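Local coordinates for outer surface protein (PDB 1X7F) that is uncharacterised but probably acts as a 6-phospho-N-acetylmuramidase, hydrolysing phosphorylated muramic acid fragments derived from the cell wall, at residues L29-Y34 / E257-L262; A49-G54 / K84-E89; H53-I58 / V247-A252; V233-L238 / G263-Y268. All blocks are in the same frame, centred on the assembly; numbering follows the deposited sequence.

Interaction 1 of 4, residues L29-Y34 / E257-L262; sequences LGISLY and EELEKL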
loop_
_atom_site.group_PDB
_atom_site.type_symbol
_atom_site.label_atom_id
_atom_site.label_comp_id
_atom_site.label_asym_id
_atom_site.label_seq_id
_atom_site.Cartn_x
_atom_site.Cartn_y
_atom_site.Cartn_z
ATOM N N LEU A 29 -2.510 -8.425 -0.053
ATOM C CA LEU A 29 -1.451 -8.253 -1.043
ATOM C C LEU A 29 -1.810 -9.039 -2.300
ATOM O O LEU A 29 -2.323 -10.159 -2.221
ATOM C CB LEU A 29 -0.092 -8.689 -0.487
ATOM C CG LEU A 29 0.619 -7.601 0.335
ATOM C CD1 LEU A 29 1.721 -8.206 1.198
ATOM C CD2 LEU A 29 1.155 -6.449 -0.594
ATOM N N GLY A 30 -1.537 -8.442 -3.461
ATOM C CA GLY A 30 -1.811 -9.088 -4.738
ATOM C C GLY A 30 -0.627 -9.071 -5.677
ATOM O O GLY A 30 0.323 -8.328 -5.463
ATOM N N ILE A 31 -0.701 -9.907 -6.713
ATOM C CA ILE A 31 0.288 -9.992 -7.805
ATOM C C ILE A 31 -0.457 -9.950 -9.138
ATOM O O ILE A 31 -1.632 -10.340 -9.214
ATOM C CB ILE A 31 1.101 -11.326 -7.729
ATOM C CG1 ILE A 31 0.166 -12.536 -7.490
ATOM C CG2 ILE A 31 2.187 -11.238 -6.650
ATOM C CD1 ILE A 31 0.729 -13.917 -7.919
ATOM N N SER A 32 0.217 -9.502 -10.197
ATOM C CA SER A 32 -0.392 -9.553 -11.529
ATOM C C SER A 32 0.228 -10.651 -12.366
ATOM O O SER A 32 1.412 -10.944 -12.201
ATOM C CB SER A 32 -0.272 -8.202 -12.242
ATOM O OG SER A 32 -1.071 -7.240 -11.585
ATOM N N LEU A 33 -0.578 -11.253 -13.252
ATOM C CA LEU A 33 -0.099 -12.216 -14.249
ATOM C C LEU A 33 -0.445 -11.784 -15.673
ATOM O O LEU A 33 -1.449 -11.115 -15.906
ATOM C CB LEU A 33 -0.676 -13.629 -14.002
ATOM C CG LEU A 33 -0.415 -14.302 -12.652
ATOM C CD1 LEU A 33 -1.063 -15.677 -12.638
ATOM C CD2 LEU A 33 1.071 -14.413 -12.378
ATOM N N TYR A 34 0.401 -12.180 -16.622
ATOM C CA TYR A 34 0.170 -11.929 -18.047
ATOM C C TYR A 34 0.598 -13.195 -18.747
ATOM O O TYR A 34 1.667 -13.242 -19.359
ATOM C CB TYR A 34 0.959 -10.693 -18.541
ATOM C CG TYR A 34 0.677 -9.461 -17.700
ATOM C CD1 TYR A 34 1.449 -9.168 -16.582
ATOM C CD2 TYR A 34 -0.399 -8.627 -17.993
ATOM C CE1 TYR A 34 1.175 -8.054 -15.783
ATOM C CE2 TYR A 34 -0.691 -7.527 -17.197
ATOM C CZ TYR A 34 0.101 -7.242 -16.100
ATOM O OH TYR A 34 -0.192 -6.153 -15.319
ATOM N N GLU A 257 12.884 -11.561 -3.010
ATOM C CA GLU A 257 13.198 -10.519 -2.029
ATOM C C GLU A 257 12.079 -9.470 -1.920
ATOM O O GLU A 257 11.704 -9.075 -0.813
ATOM C CB GLU A 257 14.549 -9.860 -2.364
ATOM C CG GLU A 257 14.991 -8.756 -1.405
ATOM C CD GLU A 257 16.221 -7.988 -1.883
ATOM O OE1 GLU A 257 17.224 -8.616 -2.281
ATOM O OE2 GLU A 257 16.196 -6.744 -1.844
ATOM N N GLU A 258 11.548 -9.030 -3.065
ATOM C CA GLU A 258 10.442 -8.050 -3.087
ATOM C C GLU A 258 9.151 -8.600 -2.479
ATOM O O GLU A 258 8.494 -7.914 -1.696
ATOM C CB GLU A 258 10.174 -7.534 -4.503
ATOM C CG GLU A 258 11.231 -6.575 -5.034
ATOM C CD GLU A 258 10.942 -6.144 -6.460
ATOM O OE1 GLU A 258 10.475 -6.992 -7.261
ATOM O OE2 GLU A 258 11.173 -4.951 -6.784
ATOM N N LEU A 259 8.801 -9.838 -2.835
ATOM C CA LEU A 259 7.652 -10.522 -2.227
ATOM C C LEU A 259 7.816 -10.630 -0.712
ATOM O O LEU A 259 6.863 -10.421 0.028
ATOM C CB LEU A 259 7.409 -11.919 -2.851
ATOM C CG LEU A 259 7.061 -11.994 -4.358
ATOM C CD1 LEU A 259 7.176 -13.440 -4.881
ATOM C CD2 LEU A 259 5.689 -11.371 -4.738
ATOM N N GLU A 260 9.029 -10.936 -0.261
ATOM C CA GLU A 260 9.309 -11.116 1.156
ATOM C C GLU A 260 9.174 -9.804 1.922
ATOM O O GLU A 260 8.525 -9.758 2.958
ATOM C CB GLU A 260 10.692 -11.733 1.368
ATOM C CG GLU A 260 10.989 -12.088 2.825
ATOM C CD GLU A 260 12.451 -12.426 3.065
ATOM O OE1 GLU A 260 12.746 -13.231 3.979
ATOM O OE2 GLU A 260 13.314 -11.885 2.334
ATOM N N LYS A 261 9.792 -8.749 1.394
ATOM C CA LYS A 261 9.683 -7.397 1.930
ATOM C C LYS A 261 8.238 -6.963 2.123
ATOM O O LYS A 261 7.895 -6.360 3.139
ATOM C CB LYS A 261 10.379 -6.392 0.996
ATOM C CG LYS A 261 11.865 -6.257 1.256
ATOM C CD LYS A 261 12.508 -5.280 0.272
ATOM C CE LYS A 261 14.036 -5.360 0.378
ATOM N NZ LYS A 261 14.715 -4.319 -0.466
ATOM N N LEU A 262 7.413 -7.235 1.116
ATOM C CA LEU A 262 6.002 -6.872 1.162
ATOM C C LEU A 262 5.232 -7.704 2.184
ATOM O O LEU A 262 4.398 -7.158 2.928
ATOM C CB LEU A 262 5.373 -6.989 -0.220
ATOM C CG LEU A 262 5.792 -5.913 -1.223
ATOM C CD1 LEU A 262 5.346 -6.324 -2.600
ATOM C CD2 LEU A 262 5.225 -4.537 -0.858
#
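Leu29 and Leu262 mark where strand 28-33 and helix 256-264 come closest, with their CA atoms 7.9 Å apart, and further along the strand the separation of the Ile31 and Leu259 CA atoms grows to 9.3 Å. The helix contributes Leu259 and Leu262, three residues and so about one turn apart, and the strand answers with alternate residues of one face.

Leu29 points toward the helix and meets its backbone as much as its side chains. Its CD1 methyl rests 3.4 Å from Leu262 O, while the same methyl lies 4.1 Å from Leu262 CB. The second pair is made by branches alone: Ile31 CG2 touches Leu259 CD2 at 4.0 Å, the two side chains crossing at about a right angle. Ile31 holds CG1 between its backbone N and carbonyl carbon (chi1 46°), which turns CG2 anti to the carbonyl carbon and leaves this short branch to meet the leucine. All four residues are buried and no hydrogen bond joins the segments, so the contact is one of van der Waals packing, of apolar branches on one another and of Leu29 CD1 on a backbone carbonyl.

This is the strand-to-helix layer of a (beta/alpha)8 barrel, formed between its first strand and the helix that follows its eighth. Gly30 is hydrogen-bonded through its backbone to Val247 and Ile249 on strand 246-249, and Ile31 to Arg57 and Phe59 on strand 55-62. Phe55 lies against both Leu29 and Ile31, and helix 40-51 continues the outer layer, placing Tyr46 and Ala50 against Ile31.

Interaction 2 of 4, residues A49-G54 / K84-E89; sequences AAARHG and KDNNME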
loop_
_atom_site.group_PDB
_atom_site.type_symbol
_atom_site.label_atom_id
_atom_site.label_comp_id
_atom_site.label_asym_id
_atom_site.label_seq_id
_atom_site.Cartn_x
_atom_site.Cartn_y
_atom_site.Cartn_z
ATOM N N ALA A 49 5.272 -18.844 -4.994
ATOM C CA ALA A 49 6.194 -17.903 -4.358
ATOM C C ALA A 49 5.466 -16.797 -3.600
ATOM O O ALA A 49 5.781 -16.535 -2.449
ATOM C CB ALA A 49 7.151 -17.276 -5.408
ATOM N N ALA A 50 4.500 -16.149 -4.247
ATOM C CA ALA A 50 3.730 -15.071 -3.615
ATOM C C ALA A 50 2.887 -15.559 -2.424
ATOM O O ALA A 50 2.698 -14.827 -1.449
ATOM C CB ALA A 50 2.858 -14.360 -4.644
ATOM N N ALA A 51 2.409 -16.800 -2.516
ATOM C CA ALA A 51 1.599 -17.442 -1.477
ATOM C C ALA A 51 2.350 -17.661 -0.178
ATOM O O ALA A 51 1.749 -17.583 0.892
ATOM C CB ALA A 51 1.029 -18.786 -1.973
ATOM N N ARG A 52 3.646 -17.956 -0.261
ATOM C CA ARG A 52 4.438 -18.148 0.955
ATOM C C ARG A 52 4.949 -16.816 1.534
ATOM O O ARG A 52 5.832 -16.792 2.394
ATOM C CB ARG A 52 5.532 -19.226 0.775
ATOM C CG ARG A 52 6.880 -18.754 0.242
ATOM C CD ARG A 52 7.865 -19.885 -0.036
ATOM N NE ARG A 52 7.516 -20.599 -1.259
ATOM C CZ ARG A 52 8.107 -20.434 -2.447
ATOM N NH1 ARG A 52 9.108 -19.577 -2.602
ATOM N NH2 ARG A 52 7.696 -21.151 -3.489
ATOM N N HIS A 53 4.367 -15.714 1.055
ATOM C CA HIS A 53 4.544 -14.382 1.667
ATOM C C HIS A 53 3.217 -13.640 1.900
ATOM O O HIS A 53 3.197 -12.411 1.950
ATOM C CB HIS A 53 5.522 -13.505 0.848
ATOM C CG HIS A 53 6.896 -14.088 0.731
ATOM N ND1 HIS A 53 7.735 -14.240 1.816
ATOM C CD2 HIS A 53 7.564 -14.588 -0.336
ATOM C CE1 HIS A 53 8.864 -14.803 1.421
ATOM N NE2 HIS A 53 8.788 -15.018 0.119
ATOM N N GLY A 54 2.120 -14.385 2.015
ATOM C CA GLY A 54 0.800 -13.829 2.356
ATOM C C GLY A 54 0.032 -13.068 1.283
ATOM O O GLY A 54 -0.888 -12.295 1.591
ATOM N N LYS A 84 -6.462 -20.900 -7.025
ATOM C CA LYS A 84 -7.537 -21.223 -6.080
ATOM C C LYS A 84 -7.127 -22.266 -5.021
ATOM O O LYS A 84 -7.658 -22.259 -3.912
ATOM C CB LYS A 84 -8.824 -21.639 -6.819
ATOM C CG LYS A 84 -8.889 -23.091 -7.256
ATOM C CD LYS A 84 -10.129 -23.391 -8.116
ATOM C CE LYS A 84 -11.281 -23.984 -7.303
ATOM N NZ LYS A 84 -11.030 -25.403 -6.945
ATOM N N ASP A 85 -6.191 -23.150 -5.373
ATOM C CA ASP A 85 -5.619 -24.114 -4.426
ATOM C C ASP A 85 -4.739 -23.397 -3.399
ATOM O O ASP A 85 -4.537 -23.893 -2.284
ATOM C CB ASP A 85 -4.782 -25.171 -5.149
ATOM C CG ASP A 85 -5.615 -26.110 -5.996
ATOM O OD1 ASP A 85 -6.773 -26.417 -5.625
ATOM O OD2 ASP A 85 -5.183 -26.600 -7.060
ATOM N N ASN A 86 -4.213 -22.237 -3.793
ATOM C CA ASN A 86 -3.399 -21.406 -2.913
ATOM C C ASN A 86 -4.182 -20.223 -2.353
ATOM O O ASN A 86 -3.603 -19.182 -2.031
ATOM C CB ASN A 86 -2.119 -20.958 -3.628
ATOM C CG ASN A 86 -1.073 -22.062 -3.686
ATOM O OD1 ASN A 86 -0.372 -22.331 -2.702
ATOM N ND2 ASN A 86 -0.965 -22.713 -4.839
ATOM N N ASN A 87 -5.498 -20.407 -2.247
ATOM C CA ASN A 87 -6.422 -19.442 -1.633
ATOM C C ASN A 87 -6.285 -17.991 -2.132
ATOM O O ASN A 87 -6.314 -17.029 -1.353
ATOM C CB ASN A 87 -6.359 -19.547 -0.098
ATOM C CG ASN A 87 -6.485 -20.990 0.399
ATOM O OD1 ASN A 87 -5.531 -21.558 0.934
ATOM N ND2 ASN A 87 -7.655 -21.593 0.198
ATOM N N MET A 88 -6.146 -17.845 -3.446
ATOM C CA MET A 88 -5.959 -16.531 -4.056
ATOM C C MET A 88 -7.184 -16.104 -4.845
ATOM O O MET A 88 -7.688 -16.849 -5.683
ATOM C CB MET A 88 -4.722 -16.509 -4.954
ATOM C CG MET A 88 -3.451 -16.931 -4.260
ATOM S SD MET A 88 -2.102 -15.866 -4.732
ATOM C CE MET A 88 -0.734 -16.904 -4.281
ATOM N N GLU A 89 -7.656 -14.897 -4.561
ATOM C CA GLU A 89 -8.802 -14.310 -5.234
ATOM C C GLU A 89 -8.386 -13.849 -6.635
ATOM O O GLU A 89 -7.470 -13.058 -6.773
ATOM C CB GLU A 89 -9.291 -13.117 -4.412
ATOM C CG GLU A 89 -10.633 -12.534 -4.827
ATOM C CD GLU A 89 -10.879 -11.161 -4.222
ATOM O OE1 GLU A 89 -9.943 -10.608 -3.606
ATOM O OE2 GLU A 89 -12.007 -10.631 -4.356
#
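Met88 pushes its terminal methyl against Ala51 where the first two helices of a (beta/alpha)8 barrel, 40-51 and 74-85, come to an end; the second closes in a Schellman motif. Met88 CE stands only 3.5 Å from Ala51 CB, tighter than an ordinary methyl-methyl contact, and 3.6 Å from Ala51 N, so the methyl abuts backbone as well as side chain. A looser contact, 4.4 Å, joins Met88 CE to Ala50 CB. The methionine chain is bent at its second torsion (chi2 -138°), midway through the side chain that carries the methyl across to the helix end.

Ala51 CB also meets the amide of Asn86, lying 3.9 Å from Asn86 OD1. The backbones too come nearest here, with the CA atoms of Ala51 and Asn86 6.5 Å apart.

Further out, the Schellman turn sets these two residues in place. Asn87, with positive phi, is its C-prime residue; its N makes a weak bond to Lys84 O, while Met88 N reaches back to Ala83 O before the chain enters strand 89-94. On the facing side Arg52 is the first residue to leave helical geometry, and Met88 is backed by Ile58 of strand 55-62. The Asn86 amide is itself tethered to its own helix by a hydrogen bond from Asn86 ND2 to His82 O.

Interaction 3 of 4, residues H53-I58 / V247-A252; sequences HGFSRI and VIIGNA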
loop_
_atom_site.group_PDB
_atom_site.type_symbol
_atom_site.label_atom_id
_atom_site.label_comp_id
_atom_site.label_asym_id
_atom_site.label_seq_id
_atom_site.Cartn_x
_atom_site.Cartn_y
_atom_site.Cartn_z
ATOM N N HIS A 53 4.367 -15.714 1.055
ATOM C CA HIS A 53 4.544 -14.382 1.667
ATOM C C HIS A 53 3.217 -13.640 1.900
ATOM O O HIS A 53 3.197 -12.411 1.950
ATOM C CB HIS A 53 5.522 -13.505 0.848
ATOM C CG HIS A 53 6.896 -14.088 0.731
ATOM N ND1 HIS A 53 7.735 -14.240 1.816
ATOM C CD2 HIS A 53 7.564 -14.588 -0.336
ATOM C CE1 HIS A 53 8.864 -14.803 1.421
ATOM N NE2 HIS A 53 8.788 -15.018 0.119
ATOM N N GLY A 54 2.120 -14.385 2.015
ATOM C CA GLY A 54 0.800 -13.829 2.356
ATOM C C GLY A 54 0.032 -13.068 1.283
ATOM O O GLY A 54 -0.888 -12.295 1.591
ATOM N N PHE A 55 0.400 -13.264 0.020
ATOM C CA PHE A 55 -0.395 -12.714 -1.075
ATOM C C PHE A 55 -1.635 -13.606 -1.239
ATOM O O PHE A 55 -1.540 -14.828 -1.155
ATOM C CB PHE A 55 0.415 -12.639 -2.370
ATOM C CG PHE A 55 1.468 -11.550 -2.383
ATOM C CD1 PHE A 55 2.554 -11.579 -1.502
ATOM C CD2 PHE A 55 1.394 -10.518 -3.299
ATOM C CE1 PHE A 55 3.538 -10.582 -1.529
ATOM C CE2 PHE A 55 2.369 -9.502 -3.331
ATOM C CZ PHE A 55 3.447 -9.542 -2.447
ATOM N N SER A 56 -2.796 -12.991 -1.437
ATOM C CA SER A 56 -4.043 -13.748 -1.545
ATOM C C SER A 56 -4.964 -13.213 -2.655
ATOM O O SER A 56 -6.149 -13.535 -2.705
ATOM C CB SER A 56 -4.772 -13.759 -0.189
ATOM O OG SER A 56 -5.214 -12.452 0.137
ATOM N N ARG A 57 -4.414 -12.384 -3.530
ATOM C CA ARG A 57 -5.185 -11.776 -4.602
ATOM C C ARG A 57 -4.352 -11.776 -5.887
ATOM O O ARG A 57 -3.140 -11.536 -5.846
ATOM C CB ARG A 57 -5.596 -10.347 -4.194
ATOM C CG ARG A 57 -6.361 -9.571 -5.262
ATOM C CD ARG A 57 -7.013 -8.285 -4.773
ATOM N NE ARG A 57 -7.734 -7.642 -5.867
ATOM C CZ ARG A 57 -8.632 -6.669 -5.734
ATOM N NH1 ARG A 57 -8.973 -6.198 -4.539
ATOM N NH2 ARG A 57 -9.207 -6.169 -6.813
ATOM N N ILE A 58 -5.006 -12.069 -7.012
ATOM C CA ILE A 58 -4.373 -12.035 -8.329
ATOM C C ILE A 58 -5.137 -11.122 -9.306
ATOM O O ILE A 58 -6.368 -11.198 -9.410
ATOM C CB ILE A 58 -4.250 -13.469 -8.931
ATOM C CG1 ILE A 58 -3.331 -14.350 -8.077
ATOM C CG2 ILE A 58 -3.724 -13.407 -10.373
ATOM C CD1 ILE A 58 -3.148 -15.743 -8.628
ATOM N N VAL A 247 -3.170 -4.089 -1.986
ATOM C CA VAL A 247 -2.002 -3.586 -2.700
ATOM C C VAL A 247 -1.542 -4.661 -3.692
ATOM O O VAL A 247 -1.217 -5.778 -3.299
ATOM C CB VAL A 247 -0.876 -3.133 -1.711
ATOM C CG1 VAL A 247 0.420 -2.816 -2.444
ATOM C CG2 VAL A 247 -1.332 -1.922 -0.900
ATOM N N ILE A 248 -1.554 -4.324 -4.984
ATOM C CA ILE A 248 -1.247 -5.296 -6.039
ATOM C C ILE A 248 -0.005 -4.864 -6.806
ATOM O O ILE A 248 0.073 -3.728 -7.257
ATOM C CB ILE A 248 -2.466 -5.472 -7.026
ATOM C CG1 ILE A 248 -3.770 -5.740 -6.256
ATOM C CG2 ILE A 248 -2.202 -6.601 -8.017
ATOM C CD1 ILE A 248 -5.055 -5.579 -7.092
ATOM N N ILE A 249 0.966 -5.767 -6.957
ATOM C CA ILE A 249 2.094 -5.530 -7.871
ATOM C C ILE A 249 1.604 -5.637 -9.320
ATOM O O ILE A 249 1.095 -6.684 -9.726
ATOM C CB ILE A 249 3.241 -6.544 -7.614
ATOM C CG1 ILE A 249 3.549 -6.628 -6.110
ATOM C CG2 ILE A 249 4.474 -6.190 -8.478
ATOM C CD1 ILE A 249 4.540 -7.686 -5.732
ATOM N N GLY A 250 1.776 -4.554 -10.084
ATOM C CA GLY A 250 1.234 -4.427 -11.430
ATOM C C GLY A 250 2.031 -5.125 -12.511
ATOM O O GLY A 250 1.460 -5.586 -13.493
ATOM N N ASN A 251 3.351 -5.194 -12.346
ATOM C CA ASN A 251 4.209 -5.954 -13.272
ATOM C C ASN A 251 4.628 -7.326 -12.715
ATOM O O ASN A 251 4.512 -7.565 -11.519
ATOM C CB ASN A 251 5.425 -5.111 -13.785
ATOM C CG ASN A 251 6.144 -4.307 -12.669
ATOM O OD1 ASN A 251 7.094 -3.567 -12.945
ATOM N ND2 ASN A 251 5.700 -4.450 -11.434
ATOM N N ALA A 252 5.124 -8.214 -13.584
ATOM C CA ALA A 252 5.579 -9.570 -13.186
ATOM C C ALA A 252 6.969 -9.832 -13.761
ATOM O O ALA A 252 7.276 -9.325 -14.830
ATOM C CB ALA A 252 4.590 -10.638 -13.691
#
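Ile248 and Arg57, with Phe55, account for most of the surface buried between strands 55-62 and 246-249, which flank strand 28-33 in the parallel barrel and meet only by reaching past it. Ile248 CD1 lies over one face of the Arg57 guanidinium, 3.6 Å from Arg57 NE and 4.0 Å from Arg57 CZ, the two side chains crossing at about a right angle. Arg57 gets there fully stretched, CG anti to its backbone N (chi1 177°) and the chain straight as far as NE.

Phe55 makes the other half of the contact. Its CE2 meets Ile249 CD1 at 3.7 Å, the methyl approaching the ring obliquely. Phe55 and Arg57 serve different faces of the sheet, since Ser56, whose psi of 15° is not that of an extended strand, interrupts the usual alternation: Phe55 also packs on Leu259 of the outer helix 256-264, whereas Arg57 reaches Glu144 and Asp246 in salt bridges.

Apolar and charged packing are thus divided between the two sides of the sheet. Covered by a methyl on one face, the buried guanidinium probably relies on those two carboxylates to balance its charge, the more so with Arg199 close by.

Interaction 4 of 4, residues V233-L238 / G263-Y268; sequences VQAKHL and GNLNRY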
loop_
_atom_site.group_PDB
_atom_site.type_symbol
_atom_site.label_atom_id
_atom_site.label_comp_id
_atom_site.label_asym_id
_atom_site.label_seq_id
_atom_site.Cartn_x
_atom_site.Cartn_y
_atom_site.Cartn_z
ATOM N N VAL A 233 7.898 0.687 0.223
ATOM C CA VAL A 233 7.526 2.071 0.552
ATOM C C VAL A 233 6.218 2.472 -0.153
ATOM O O VAL A 233 5.328 3.049 0.461
ATOM C CB VAL A 233 8.701 3.055 0.259
ATOM C CG1 VAL A 233 8.307 4.496 0.538
ATOM C CG2 VAL A 233 9.921 2.653 1.122
ATOM N N GLN A 234 6.101 2.128 -1.428
ATOM C CA GLN A 234 4.837 2.237 -2.148
ATOM C C GLN A 234 3.647 1.603 -1.414
ATOM O O GLN A 234 2.601 2.224 -1.297
ATOM C CB GLN A 234 4.967 1.600 -3.535
ATOM C CG GLN A 234 6.079 2.141 -4.408
ATOM C CD GLN A 234 6.195 1.354 -5.710
ATOM O OE1 GLN A 234 7.261 0.826 -6.047
ATOM N NE2 GLN A 234 5.106 1.278 -6.437
ATOM N N ALA A 235 3.819 0.375 -0.917
ATOM C CA ALA A 235 2.767 -0.333 -0.183
ATOM C C ALA A 235 2.433 0.343 1.142
ATOM O O ALA A 235 1.258 0.517 1.481
ATOM C CB ALA A 235 3.152 -1.787 0.043
ATOM N N LYS A 236 3.466 0.709 1.891
ATOM C CA LYS A 236 3.315 1.484 3.117
ATOM C C LYS A 236 2.476 2.724 2.843
ATOM O O LYS A 236 1.536 3.021 3.570
ATOM C CB LYS A 236 4.687 1.915 3.680
ATOM C CG LYS A 236 5.468 0.840 4.447
ATOM C CD LYS A 236 6.818 1.421 4.956
ATOM C CE LYS A 236 7.670 0.359 5.614
ATOM N NZ LYS A 236 8.725 0.930 6.493
ATOM N N HIS A 237 2.814 3.448 1.782
ATOM C CA HIS A 237 2.108 4.670 1.472
ATOM C C HIS A 237 0.613 4.437 1.200
ATOM O O HIS A 237 -0.235 5.071 1.835
ATOM C CB HIS A 237 2.796 5.408 0.327
ATOM C CG HIS A 237 2.211 6.755 0.045
ATOM N ND1 HIS A 237 2.419 7.420 -1.142
ATOM C CD2 HIS A 237 1.427 7.562 0.796
ATOM C CE1 HIS A 237 1.791 8.579 -1.113
ATOM N NE2 HIS A 237 1.180 8.688 0.052
ATOM N N LEU A 238 0.299 3.522 0.289
ATOM C CA LEU A 238 -1.100 3.183 -0.031
ATOM C C LEU A 238 -1.961 2.831 1.199
ATOM O O LEU A 238 -3.087 3.323 1.339
ATOM C CB LEU A 238 -1.156 2.056 -1.072
ATOM C CG LEU A 238 -0.609 2.379 -2.471
ATOM C CD1 LEU A 238 -0.747 1.185 -3.389
ATOM C CD2 LEU A 238 -1.310 3.582 -3.066
ATOM N N GLY A 263 5.536 -9.003 2.234
ATOM C CA GLY A 263 4.904 -9.916 3.169
ATOM C C GLY A 263 5.296 -9.649 4.620
ATOM O O GLY A 263 4.537 -9.954 5.548
ATOM N N ASN A 264 6.482 -9.079 4.812
ATOM C CA ASN A 264 6.977 -8.766 6.147
ATOM C C ASN A 264 6.297 -7.555 6.787
ATOM O O ASN A 264 6.344 -7.390 7.991
ATOM C CB ASN A 264 8.497 -8.579 6.124
ATOM C CG ASN A 264 9.254 -9.898 6.045
ATOM O OD1 ASN A 264 8.674 -10.981 6.156
ATOM N ND2 ASN A 264 10.565 -9.810 5.855
ATOM N N LEU A 265 5.668 -6.713 5.976
ATOM C CA LEU A 265 5.078 -5.473 6.464
ATOM C C LEU A 265 3.891 -5.699 7.401
ATOM O O LEU A 265 3.109 -6.633 7.197
ATOM C CB LEU A 265 4.615 -4.611 5.292
ATOM C CG LEU A 265 5.629 -3.984 4.321
ATOM C CD1 LEU A 265 4.916 -3.224 3.228
ATOM C CD2 LEU A 265 6.587 -3.057 5.053
ATOM N N ASN A 266 3.763 -4.832 8.409
ATOM C CA ASN A 266 2.522 -4.673 9.151
ATOM C C ASN A 266 1.567 -3.849 8.291
ATOM O O ASN A 266 1.870 -2.729 7.902
ATOM C CB ASN A 266 2.769 -4.003 10.521
ATOM C CG ASN A 266 1.549 -4.076 11.459
ATOM O OD1 ASN A 266 0.410 -3.926 11.030
ATOM N ND2 ASN A 266 1.803 -4.267 12.746
ATOM N N ARG A 267 0.411 -4.417 7.982
ATOM C CA ARG A 267 -0.485 -3.810 6.994
ATOM C C ARG A 267 -1.400 -2.784 7.623
ATOM O O ARG A 267 -1.935 -1.916 6.927
ATOM C CB ARG A 267 -1.345 -4.877 6.320
ATOM C CG ARG A 267 -0.542 -5.978 5.669
ATOM C CD ARG A 267 -1.386 -6.978 4.878
ATOM N NE ARG A 267 -0.572 -8.091 4.409
ATOM C CZ ARG A 267 -1.051 -9.200 3.867
ATOM N NH1 ARG A 267 -2.357 -9.379 3.729
ATOM N NH2 ARG A 267 -0.213 -10.154 3.499
ATOM N N TYR A 268 -1.530 -2.912 8.945
ATOM C CA TYR A 268 -2.514 -2.215 9.771
ATOM C C TYR A 268 -1.875 -1.208 10.745
ATOM O O TYR A 268 -2.554 -0.659 11.613
ATOM C CB TYR A 268 -3.362 -3.244 10.548
ATOM C CG TYR A 268 -3.869 -4.392 9.686
ATOM C CD1 TYR A 268 -3.213 -5.627 9.672
ATOM C CD2 TYR A 268 -4.994 -4.234 8.872
ATOM C CE1 TYR A 268 -3.671 -6.680 8.874
ATOM C CE2 TYR A 268 -5.461 -5.280 8.076
ATOM C CZ TYR A 268 -4.797 -6.501 8.079
ATOM O OH TYR A 268 -5.260 -7.538 7.287
#
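Lys236 NZ is gripped by two groups, in a salt bridge with Glu368 OE2 and a hydrogen bond to Gln271 O, while the chain below it lies against Leu265. The lysine belongs to helix 231-240 of the (beta/alpha)8 barrel, and Leu265 begins the turn that leaves helix 256-264, the next helix round. Gln271 sits on strand 270-276 of the second, mixed sheet, so the lysine spans the junction between the two parts of the molecule.

Leu265 forks over the helix. Its CD2 touches Lys236 CE at 3.6 Å and Lys236 CG at 4.1 Å, the two side chains crossing at about a right angle, with the lysine extended beyond CG; CD1, the other prong, meets Ala235 CB at 3.9 Å. The extended chain carries NZ past the leucine to its carboxylate and carbonyl partners. Trp239, one turn on in the same helix, also packs on Leu265.

The exit from helix 256-264 is shaped by polar bonds. Asn266 N donates to Gln271 OE1, and Arg267 NH2 to Gly54 O. Asn266 also forms an Asx turn: its OD1 accepts from Tyr268 N, which lies in the carbonyl plane, at 3.0 Å with an N-H...O angle of 149°.

In the fold
All four contacts belong to one (beta/alpha)8 barrel. Interactions 1 and 3 are fully buried, their centres about 4 Å apart, and gather round strand 28-33: one joins it to the outer helix, the other spans it between its two neighbours. Interactions 2 and 4 are only partly buried; 2 lies where two helices end, 4 where the end of helix 256-264 meets the body of helix 231-240. Helix 256-264 serves both 1 and 4. Interaction 2 shares His53 and Gly54 with interaction 3, and the bond from Arg267 NH2 to Gly54 O ties both to interaction 4. Interactions 1 and 2 join purely or largely apolar groups; 3 and 4 each lay a methyl against a cationic side chain whose charged end is held by carboxylates outside the two segments, with a backbone carbonyl as well in 4.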